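Local atomic coordinates of racemase, putative (Roseobacter denitrificans, PDB entry 3TCS), a protein that binds magnesium and, as a putative racemase of the mandelate racemase/muconate lactonizing enzyme family, probably acts as a racemase or hydro-lyase. Residues 137-142 with 331-336; 161-166 with 354-359. One frame throughout, in Å; residues are numbered along the deposited sequence.

Contact 1 of 2, residues 137-142 with 331-336. With DAL (D-alanine), chain L.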
loop_
_atom_site.group_PDB
_atom_site.type_symbol
_atom_site.label_atom_id
_atom_site.label_comp_id
_atom_site.label_asym_id
_atom_site.label_seq_id
_atom_site.Cartn_x
_atom_site.Cartn_y
_atom_site.Cartn_z
ATOM N N TYR B 137 -23.273 -6.020 -17.015
ATOM C CA TYR B 137 -23.893 -7.024 -16.170
ATOM C C TYR B 137 -24.367 -6.320 -14.907
ATOM O O TYR B 137 -23.643 -5.494 -14.343
ATOM C CB TYR B 137 -22.930 -8.186 -15.863
ATOM C CG TYR B 137 -21.750 -7.921 -14.946
ATOM C CD1 TYR B 137 -21.899 -7.932 -13.560
ATOM C CD2 TYR B 137 -20.459 -7.778 -15.467
ATOM C CE1 TYR B 137 -20.784 -7.824 -12.707
ATOM C CE2 TYR B 137 -19.337 -7.670 -14.625
ATOM C CZ TYR B 137 -19.509 -7.700 -13.251
ATOM O OH TYR B 137 -18.403 -7.644 -12.427
ATOM N N ALA B 138 -25.603 -6.602 -14.497
ATOM C CA ALA B 138 -26.169 -5.983 -13.305
ATOM C C ALA B 138 -25.440 -6.538 -12.092
ATOM O O ALA B 138 -25.475 -7.737 -11.818
ATOM C CB ALA B 138 -27.657 -6.271 -13.211
ATOM N N SER B 139 -24.771 -5.657 -11.362
ATOM C CA SER B 139 -24.000 -6.088 -10.215
ATOM C C SER B 139 -24.600 -5.702 -8.864
ATOM O O SER B 139 -24.758 -4.521 -8.558
ATOM C CB SER B 139 -22.575 -5.534 -10.345
ATOM O OG SER B 139 -21.688 -6.132 -9.420
ATOM N N SER B 140 -24.941 -6.713 -8.067
ATOM C CA SER B 140 -25.485 -6.497 -6.730
ATOM C C SER B 140 -24.315 -6.446 -5.752
ATOM O O SER B 140 -23.408 -7.273 -5.826
ATOM C CB SER B 140 -26.417 -7.639 -6.322
ATOM O OG SER B 140 -26.666 -7.582 -4.927
ATOM N N MET B 141 -24.343 -5.483 -4.837
ATOM C CA MET B 141 -23.270 -5.319 -3.857
ATOM C C MET B 141 -23.632 -5.874 -2.480
ATOM O O MET B 141 -22.766 -6.049 -1.623
ATOM C CB MET B 141 -22.943 -3.832 -3.692
ATOM C CG MET B 141 -22.612 -3.101 -4.971
ATOM S SD MET B 141 -21.108 -3.712 -5.726
ATOM C CE MET B 141 -21.429 -3.346 -7.450
ATOM N N LYS B 142 -24.913 -6.153 -2.279
ATOM C CA LYS B 142 -25.410 -6.623 -0.993
ATOM C C LYS B 142 -25.305 -8.098 -0.634
ATOM O O LYS B 142 -25.367 -8.976 -1.490
ATOM C CB LYS B 142 -26.872 -6.203 -0.838
ATOM C CG LYS B 142 -27.091 -4.700 -0.808
ATOM C CD LYS B 142 -28.575 -4.372 -0.725
ATOM C CE LYS B 142 -28.806 -2.883 -0.518
ATOM N NZ LYS B 142 -30.253 -2.557 -0.390
ATOM N N TYR B 331 -18.303 -8.293 -20.458
ATOM C CA TYR B 331 -19.196 -7.214 -20.063
ATOM C C TYR B 331 -18.635 -6.245 -19.038
ATOM O O TYR B 331 -17.636 -6.519 -18.373
ATOM C CB TYR B 331 -20.500 -7.823 -19.516
ATOM C CG TYR B 331 -20.320 -9.218 -18.917
ATOM C CD1 TYR B 331 -21.226 -10.244 -19.206
ATOM C CD2 TYR B 331 -19.220 -9.524 -18.114
ATOM C CE1 TYR B 331 -21.032 -11.537 -18.721
ATOM C CE2 TYR B 331 -19.016 -10.822 -17.619
ATOM C CZ TYR B 331 -19.925 -11.821 -17.933
ATOM O OH TYR B 331 -19.714 -13.110 -17.489
ATOM N N LEU B 332 -19.318 -5.111 -18.926
ATOM C CA LEU B 332 -18.982 -4.035 -17.999
ATOM C C LEU B 332 -19.704 -4.266 -16.672
ATOM O O LEU B 332 -20.911 -4.495 -16.663
ATOM C CB LEU B 332 -19.469 -2.699 -18.573
ATOM C CG LEU B 332 -19.410 -1.472 -17.661
ATOM C CD1 LEU B 332 -18.039 -0.827 -17.789
ATOM C CD2 LEU B 332 -20.505 -0.475 -18.050
ATOM N N GLU B 333 -18.984 -4.207 -15.554
ATOM C CA GLU B 333 -19.650 -4.367 -14.267
ATOM C C GLU B 333 -20.531 -3.131 -14.093
ATOM O O GLU B 333 -20.074 -1.999 -14.275
ATOM C CB GLU B 333 -18.640 -4.447 -13.122
ATOM C CG GLU B 333 -19.318 -4.392 -11.756
ATOM C CD GLU B 333 -18.431 -4.830 -10.616
ATOM O OE1 GLU B 333 -17.198 -4.623 -10.659
ATOM O OE2 GLU B 333 -18.988 -5.384 -9.653
ATOM N N PHE B 334 -21.799 -3.336 -13.764
ATOM C CA PHE B 334 -22.697 -2.199 -13.611
ATOM C C PHE B 334 -23.497 -2.296 -12.320
ATOM O O PHE B 334 -24.420 -3.094 -12.215
ATOM C CB PHE B 334 -23.647 -2.132 -14.804
ATOM C CG PHE B 334 -24.376 -0.824 -14.923
ATOM C CD1 PHE B 334 -23.752 0.288 -15.482
ATOM C CD2 PHE B 334 -25.680 -0.699 -14.455
ATOM C CE1 PHE B 334 -24.420 1.509 -15.576
ATOM C CE2 PHE B 334 -26.357 0.520 -14.541
ATOM C CZ PHE B 334 -25.723 1.624 -15.104
ATOM N N SER B 335 -23.137 -1.480 -11.336
ATOM C CA SER B 335 -23.837 -1.491 -10.060
ATOM C C SER B 335 -25.301 -1.117 -10.234
ATOM O O SER B 335 -25.621 -0.145 -10.920
ATOM C CB SER B 335 -23.197 -0.505 -9.088
ATOM O OG SER B 335 -23.984 -0.405 -7.915
ATOM N N ILE B 336 -26.195 -1.887 -9.621
ATOM C CA ILE B 336 -27.616 -1.573 -9.711
ATOM C C ILE B 336 -28.183 -1.150 -8.353
ATOM O O ILE B 336 -29.394 -1.116 -8.161
ATOM C CB ILE B 336 -28.440 -2.763 -10.310
ATOM C CG1 ILE B 336 -28.042 -4.097 -9.677
ATOM C CG2 ILE B 336 -28.200 -2.838 -11.824
ATOM C CD1 ILE B 336 -28.470 -4.268 -8.236
HETATM N N DAL L . -16.590 -6.809 -8.101
HETATM C CA DAL L . -17.403 -6.486 -6.914
HETATM C CB DAL L . -18.125 -5.160 -7.106
HETATM C C DAL L . -16.525 -6.393 -5.713
HETATM O O DAL L . -15.882 -7.332 -5.370
#

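Contact 2 of 2, residues 161-166 with 354-359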
loop_
_atom_site.group_PDB
_atom_site.type_symbol
_atom_site.label_atom_id
_atom_site.label_comp_id
_atom_site.label_asym_id
_atom_site.label_seq_id
_atom_site.Cartn_x
_atom_site.Cartn_y
_atom_site.Cartn_z
ATOM N N GLN B 161 -34.713 -3.105 -17.894
ATOM C CA GLN B 161 -33.467 -2.545 -18.426
ATOM C C GLN B 161 -32.824 -3.377 -19.540
ATOM O O GLN B 161 -31.999 -2.870 -20.301
ATOM C CB GLN B 161 -32.447 -2.364 -17.295
ATOM C CG GLN B 161 -32.861 -1.404 -16.186
ATOM C CD GLN B 161 -33.072 0.018 -16.674
ATOM O OE1 GLN B 161 -32.296 0.532 -17.485
ATOM N NE2 GLN B 161 -34.115 0.668 -16.170
ATOM N N GLY B 162 -33.182 -4.655 -19.615
ATOM C CA GLY B 162 -32.638 -5.515 -20.650
ATOM C C GLY B 162 -31.344 -6.236 -20.310
ATOM O O GLY B 162 -30.708 -6.797 -21.196
ATOM N N PHE B 163 -30.933 -6.215 -19.047
ATOM C CA PHE B 163 -29.701 -6.904 -18.655
ATOM C C PHE B 163 -29.819 -8.395 -18.949
ATOM O O PHE B 163 -30.899 -8.972 -18.788
ATOM C CB PHE B 163 -29.436 -6.746 -17.154
ATOM C CG PHE B 163 -29.078 -5.352 -16.731
ATOM C CD1 PHE B 163 -27.870 -4.781 -17.116
ATOM C CD2 PHE B 163 -29.935 -4.624 -15.915
ATOM C CE1 PHE B 163 -27.517 -3.500 -16.686
ATOM C CE2 PHE B 163 -29.595 -3.345 -15.480
ATOM C CZ PHE B 163 -28.382 -2.782 -15.867
ATOM N N THR B 164 -28.720 -9.016 -19.376
ATOM C CA THR B 164 -28.709 -10.456 -19.648
ATOM C C THR B 164 -27.553 -11.142 -18.910
ATOM O O THR B 164 -27.169 -12.272 -19.232
ATOM C CB THR B 164 -28.585 -10.760 -21.156
ATOM O OG1 THR B 164 -27.354 -10.224 -21.654
ATOM C CG2 THR B 164 -29.759 -10.148 -21.922
ATOM N N ALA B 165 -27.006 -10.444 -17.918
ATOM C CA ALA B 165 -25.912 -10.952 -17.091
ATOM C C ALA B 165 -26.115 -10.341 -15.707
ATOM O O ALA B 165 -26.490 -9.172 -15.591
ATOM C CB ALA B 165 -24.554 -10.543 -17.677
ATOM N N PHE B 166 -25.880 -11.135 -14.664
ATOM C CA PHE B 166 -26.094 -10.688 -13.291
ATOM C C PHE B 166 -25.067 -11.265 -12.326
ATOM O O PHE B 166 -24.710 -12.436 -12.429
ATOM C CB PHE B 166 -27.486 -11.137 -12.826
ATOM C CG PHE B 166 -28.592 -10.714 -13.739
ATOM C CD1 PHE B 166 -29.312 -9.556 -13.482
ATOM C CD2 PHE B 166 -28.859 -11.430 -14.904
ATOM C CE1 PHE B 166 -30.282 -9.105 -14.382
ATOM C CE2 PHE B 166 -29.823 -10.991 -15.810
ATOM C CZ PHE B 166 -30.535 -9.824 -15.546
ATOM N N TYR B 354 -24.788 7.065 -17.519
ATOM C CA TYR B 354 -25.122 5.667 -17.279
ATOM C C TYR B 354 -26.510 5.150 -17.644
ATOM O O TYR B 354 -26.990 4.190 -17.042
ATOM C CB TYR B 354 -24.824 5.341 -15.813
ATOM C CG TYR B 354 -23.389 5.630 -15.423
ATOM C CD1 TYR B 354 -22.332 5.129 -16.179
ATOM C CD2 TYR B 354 -23.087 6.404 -14.299
ATOM C CE1 TYR B 354 -21.005 5.387 -15.830
ATOM C CE2 TYR B 354 -21.761 6.668 -13.941
ATOM C CZ TYR B 354 -20.729 6.153 -14.713
ATOM O OH TYR B 354 -19.420 6.383 -14.357
ATOM N N GLU B 355 -27.157 5.775 -18.622
ATOM C CA GLU B 355 -28.470 5.307 -19.046
ATOM C C GLU B 355 -28.237 3.979 -19.767
ATOM O O GLU B 355 -27.356 3.882 -20.622
ATOM C CB GLU B 355 -29.121 6.306 -20.007
ATOM C CG GLU B 355 -29.473 7.646 -19.380
ATOM C CD GLU B 355 -30.154 8.584 -20.363
ATOM O OE1 GLU B 355 -31.235 8.225 -20.874
ATOM O OE2 GLU B 355 -29.608 9.678 -20.628
ATOM N N ILE B 356 -29.019 2.961 -19.422
ATOM C CA ILE B 356 -28.868 1.651 -20.048
ATOM C C ILE B 356 -29.840 1.442 -21.204
ATOM O O ILE B 356 -31.026 1.755 -21.095
ATOM C CB ILE B 356 -29.074 0.514 -19.016
ATOM C CG1 ILE B 356 -27.970 0.564 -17.955
ATOM C CG2 ILE B 356 -29.054 -0.849 -19.713
ATOM C CD1 ILE B 356 -26.595 0.218 -18.486
ATOM N N GLU B 357 -29.322 0.914 -22.309
ATOM C CA GLU B 357 -30.123 0.637 -23.498
ATOM C C GLU B 357 -30.085 -0.873 -23.718
ATOM O O GLU B 357 -29.069 -1.415 -24.150
ATOM C CB GLU B 357 -29.532 1.348 -24.725
ATOM C CG GLU B 357 -29.205 2.820 -24.507
ATOM C CD GLU B 357 -28.628 3.493 -25.746
ATOM O OE1 GLU B 357 -27.835 4.443 -25.577
ATOM O OE2 GLU B 357 -28.973 3.087 -26.883
ATOM N N ASP B 358 -31.187 -1.544 -23.404
ATOM C CA ASP B 358 -31.279 -2.993 -23.560
ATOM C C ASP B 358 -30.024 -3.713 -23.058
ATOM O O ASP B 358 -29.354 -4.417 -23.810
ATOM C CB ASP B 358 -31.541 -3.345 -25.026
ATOM C CG ASP B 358 -31.851 -4.819 -25.223
ATOM O OD1 ASP B 358 -32.674 -5.368 -24.455
ATOM O OD2 ASP B 358 -31.278 -5.426 -26.153
ATOM N N GLY B 359 -29.706 -3.514 -21.783
ATOM C CA GLY B 359 -28.555 -4.169 -21.186
ATOM C C GLY B 359 -27.190 -3.656 -21.603
ATOM O O GLY B 359 -26.172 -4.252 -21.260
HETATM O O HOH W 1 -31.402 3.215 -17.700
HETATM O O HOH W 2 -26.528 -7.412 -20.409
#

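Contact 1 of 2, residues 137-142 with 331-336
One face of the Tyr137 ring lies on the backbone of Glu333, whose CA makes a CH-pi contact 3.6 Å from the ring centroid. The ring's edge is turned toward the face of Tyr331 in an offset edge-to-face pair, planes at 73°. CB of Tyr137 sits over that same Tyr331 ring, near its rim. With CG between backbone N and carbonyl carbon (chi1 70°), the Tyr137 ring swings across Glu333, and OH comes 3.3 Å from Glu333 CB. A leucine here would probably leave Lys167 without its hydroxyl partner and strip the aromatic cover from Glu333 CA. Glu333 runs out extended beyond CG; OE2, whose place is less certain, accepts from Ser139 OG and forms a salt bridge with Lys167, the same lysine that bonds to the Tyr137 hydroxyl, and OE1 is held by Cys308 N. Four backbone hydrogen bonds, from Tyr137 N to Leu332 O at one end to Ile336 N to Ser139 O at the other, join the strands in parallel. Met141 bends at chi2, bringing CE 3.7 Å from Ser335 CB. Met141 and Glu333 both line the D-alanine pocket; neighbouring parallel strands opening onto a ligand pocket at their C-terminal ends are typical of a TIM barrel, here of the enolase superfamily.

Contact 2 of 2, residues 161-166 with 354-359
Gly162 and Gly359 press against each other backbone to backbone, and this is the tight part of the contact. Gly359 N donates to Gln161 O over 2.8 Å, and Gly359 CA comes within 3.4 Å of Gly162 O in a CA-H...O contact. Neither glycine could readily carry a CB: on Gly162 it would run into Asp358 CA, on Gly359 into Gly162 O, and both backbones have positive phi. Gly162 is where the chain leaves helical geometry after helix 147-161, turning into barrel strand 165-169; the loop 354-359 meets that turn just before strand 360-363, which pairs antiparallel with strand 132-139. Phe163, which is buried, meets Ile356 at about a right angle, CZ of Phe163 4.0 Å from CG1 of Ile356, and Phe163 also packs on Leu157 and Ala138. The looser side is bridged by water. Bent at chi2 (-62°), Gln161 brings OE1 to 3.6 Å from Ile356 CB, where it accepts from a water that in turn accepts from Ile356 N. At the far end of the contact, beside buried Gly359, a second water accepts from Thr164 N and donates to Gly359 O at a longer 3.3 Å. Asp358 is exposed, its OD1 approaching Gly162 CA at 3.8 Å.

Both contacts belong to the same barrel wall, since strands 132-139 and 165-169 are neighbours and Ala138 N probably hydrogen-bonds to Ala165 O between them. Contact 1 is buried and holds two parallel strands through regular backbone bonds, with aromatic and carboxylate side chains leading to the ligand. Contact 2, centred about 10 Å from the centre of contact 1, is only partly buried and lies away from the annotated sites; it joins a helix-to-strand turn to a loop through glycine backbones, one direct hydrogen bond and waters. The two also meet through packing: Ala165 CB rests against Tyr137 CB (3.4 Å) and against the Tyr331 ring, and Phe334 reaches the backbone of Tyr354.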